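Local coordinates for secreted protein ESXB (Bacillus anthracis, PDB 4J10), which is of unknown function but, as a secreted member of the WXG100 (EsxAB) family, is probably a substrate of a type VII-like secretion system, at residues E12-I17 with K80-K85. Numbering follows the deposited sequence.
Sequences EELERI and KRIADK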
loop_
_atom_site.group_PDB
_atom_site.type_symbol
_atom_site.label_atom_id
_atom_site.label_comp_id
_atom_site.label_asym_id
_atom_site.label_seq_id
_atom_site.Cartn_x
_atom_site.Cartn_y
_atom_site.Cartn_z
ATOM N N GLU A 12 -18.251 12.653 12.538
ATOM C CA GLU A 12 -17.112 12.115 13.272
ATOM C C GLU A 12 -16.693 10.751 12.734
ATOM O O GLU A 12 -15.498 10.455 12.631
ATOM C CB GLU A 12 -17.432 12.043 14.768
ATOM C CG GLU A 12 -17.635 13.410 15.424
ATOM C CD GLU A 12 -19.071 13.928 15.337
ATOM O OE1 GLU A 12 -19.905 13.320 14.637
ATOM O OE2 GLU A 12 -19.373 14.950 15.990
ATOM N N GLU A 13 -17.665 9.907 12.388
ATOM C CA GLU A 13 -17.324 8.590 11.843
ATOM C C GLU A 13 -16.654 8.737 10.476
ATOM O O GLU A 13 -15.676 8.050 10.164
ATOM C CB GLU A 13 -18.555 7.690 11.718
ATOM C CG GLU A 13 -19.082 7.135 13.020
ATOM C CD GLU A 13 -18.114 6.209 13.705
ATOM O OE1 GLU A 13 -17.105 5.800 13.080
ATOM O OE2 GLU A 13 -18.357 5.883 14.887
ATOM N N LEU A 14 -17.190 9.626 9.649
ATOM C CA LEU A 14 -16.607 9.843 8.337
ATOM C C LEU A 14 -15.194 10.407 8.450
ATOM O O LEU A 14 -14.305 10.031 7.687
ATOM C CB LEU A 14 -17.490 10.768 7.508
ATOM C CG LEU A 14 -18.844 10.154 7.154
ATOM C CD1 LEU A 14 -19.757 11.170 6.505
ATOM C CD2 LEU A 14 -18.624 8.981 6.210
ATOM N N GLU A 15 -14.990 11.297 9.417
ATOM C CA GLU A 15 -13.657 11.863 9.629
ATOM C C GLU A 15 -12.672 10.826 10.169
ATOM O O GLU A 15 -11.496 10.849 9.800
ATOM C CB GLU A 15 -13.735 13.100 10.532
ATOM C CG GLU A 15 -14.381 14.280 9.815
ATOM C CD GLU A 15 -14.740 15.424 10.732
ATOM O OE1 GLU A 15 -15.035 15.170 11.922
ATOM O OE2 GLU A 15 -14.753 16.584 10.247
ATOM N N ARG A 16 -13.138 9.911 11.016
ATOM C CA ARG A 16 -12.288 8.835 11.522
ATOM C C ARG A 16 -11.789 7.976 10.370
ATOM O O ARG A 16 -10.588 7.684 10.246
ATOM C CB ARG A 16 -13.058 7.962 12.529
ATOM C CG ARG A 16 -12.275 6.722 12.986
ATOM C CD ARG A 16 -13.098 5.832 13.906
ATOM N NE ARG A 16 -14.265 5.245 13.248
ATOM C CZ ARG A 16 -14.235 4.172 12.463
ATOM N NH1 ARG A 16 -13.086 3.555 12.205
ATOM N NH2 ARG A 16 -15.360 3.730 11.912
ATOM N N ILE A 17 -12.718 7.567 9.512
ATOM C CA ILE A 17 -12.369 6.732 8.367
ATOM C C ILE A 17 -11.492 7.503 7.378
ATOM O O ILE A 17 -10.500 6.963 6.867
ATOM C CB ILE A 17 -13.623 6.132 7.697
ATOM C CG1 ILE A 17 -14.361 5.231 8.691
ATOM C CG2 ILE A 17 -13.233 5.336 6.463
ATOM C CD1 ILE A 17 -15.720 4.767 8.203
ATOM N N LYS A 80 -14.282 13.315 3.824
ATOM C CA LYS A 80 -14.279 14.592 4.527
ATOM C C LYS A 80 -15.302 15.568 3.930
ATOM O O LYS A 80 -15.968 16.307 4.657
ATOM C CB LYS A 80 -12.861 15.176 4.531
ATOM C CG LYS A 80 -12.724 16.574 5.097
ATOM C CD LYS A 80 -13.146 16.657 6.562
ATOM C CE LYS A 80 -12.787 18.021 7.130
ATOM N NZ LYS A 80 -13.531 18.344 8.379
ATOM N N ARG A 81 -15.440 15.561 2.610
ATOM C CA ARG A 81 -16.422 16.417 1.951
ATOM C C ARG A 81 -17.848 16.082 2.388
ATOM O O ARG A 81 -18.662 16.976 2.613
ATOM C CB ARG A 81 -16.284 16.308 0.432
ATOM C CG ARG A 81 -17.275 17.134 -0.348
ATOM C CD ARG A 81 -16.693 17.543 -1.691
ATOM N NE ARG A 81 -16.118 16.417 -2.426
ATOM C CZ ARG A 81 -16.250 16.233 -3.736
ATOM N NH1 ARG A 81 -16.942 17.097 -4.466
ATOM N NH2 ARG A 81 -15.694 15.178 -4.319
ATOM N N ILE A 82 -18.137 14.790 2.531
ATOM C CA ILE A 82 -19.454 14.376 2.997
ATOM C C ILE A 82 -19.621 14.711 4.477
ATOM O O ILE A 82 -20.692 15.155 4.898
ATOM C CB ILE A 82 -19.744 12.894 2.723
ATOM C CG1 ILE A 82 -19.760 12.631 1.224
ATOM C CG2 ILE A 82 -21.096 12.498 3.338
ATOM C CD1 ILE A 82 -19.773 11.167 0.870
ATOM N N ALA A 83 -18.568 14.517 5.267
ATOM C CA ALA A 83 -18.618 14.908 6.678
ATOM C C ALA A 83 -18.967 16.388 6.829
ATOM O O ALA A 83 -19.835 16.755 7.624
ATOM C CB ALA A 83 -17.292 14.601 7.356
ATOM N N ASP A 84 -18.309 17.234 6.036
ATOM C CA ASP A 84 -18.573 18.669 6.044
ATOM C C ASP A 84 -20.016 18.987 5.659
ATOM O O ASP A 84 -20.663 19.835 6.275
ATOM C CB ASP A 84 -17.587 19.396 5.113
ATOM C CG ASP A 84 -16.181 19.432 5.673
ATOM O OD1 ASP A 84 -16.033 19.243 6.899
ATOM O OD2 ASP A 84 -15.232 19.642 4.902
ATOM N N LYS A 85 -20.521 18.306 4.636
ATOM C CA LYS A 85 -21.888 18.525 4.189
ATOM C C LYS A 85 -22.871 18.159 5.298
ATOM O O LYS A 85 -23.839 18.878 5.545
ATOM C CB LYS A 85 -22.176 17.714 2.930
ATOM C CG LYS A 85 -23.579 17.893 2.390
ATOM C CD LYS A 85 -23.828 16.989 1.192
ATOM C CE LYS A 85 -24.183 15.580 1.642
ATOM N NZ LYS A 85 -23.704 14.543 0.682
#
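Ala83 presents its methyl to helix 12-17, where two neighbouring side chains close on it: CB of Leu14 stands 3.8 Å from Ala83 CB, and CG of Glu15 touches the same carbon at the same range. Further out, Leu14 reaches across to Ile82, the two side chains meeting at an angle. With CG anti to its own carbonyl carbon (chi1 -66°), Leu14 lays CD1 3.7 Å from CG2 of Ile82.

The other flank of Ala83 is polar. Glu15 runs extended past CG, passes beside the alanine methyl and crosses Lys80 at an angle. The chain of Lys80 bends at chi2 (61°) and brings NZ within 2.8 Å of Glu15 OE2, a salt bridge, although the position of that oxygen, and so every distance to it, is less certain. The strongest partner of Glu15 lies outside the segments: Arg87 NH2 forms a salt bridge to the same OE2. NZ of Lys80 also donates to OD1 of Asp84, one turn later in the same helix, at 3.0 Å, on the syn side of the carboxylate. The ammonium thus sits between two acids whose oxygens, Glu15 OE2 and Asp84 OD1, lie 4.5 Å apart as modelled, and probably eases their mutual repulsion.

Leu79 and Phe86 of helix 48-90 also pack on Leu14, while Trp46 and Phe54 of the second subunit pack on Leu14 and Ile82 respectively, bringing part of this apolar patch into the dimer contact. The segment axes approach to 8.4 Å and run antiparallel at 164°, near the open end of the helix-turn-helix hairpin typical of WXG100 proteins, two of which associate here.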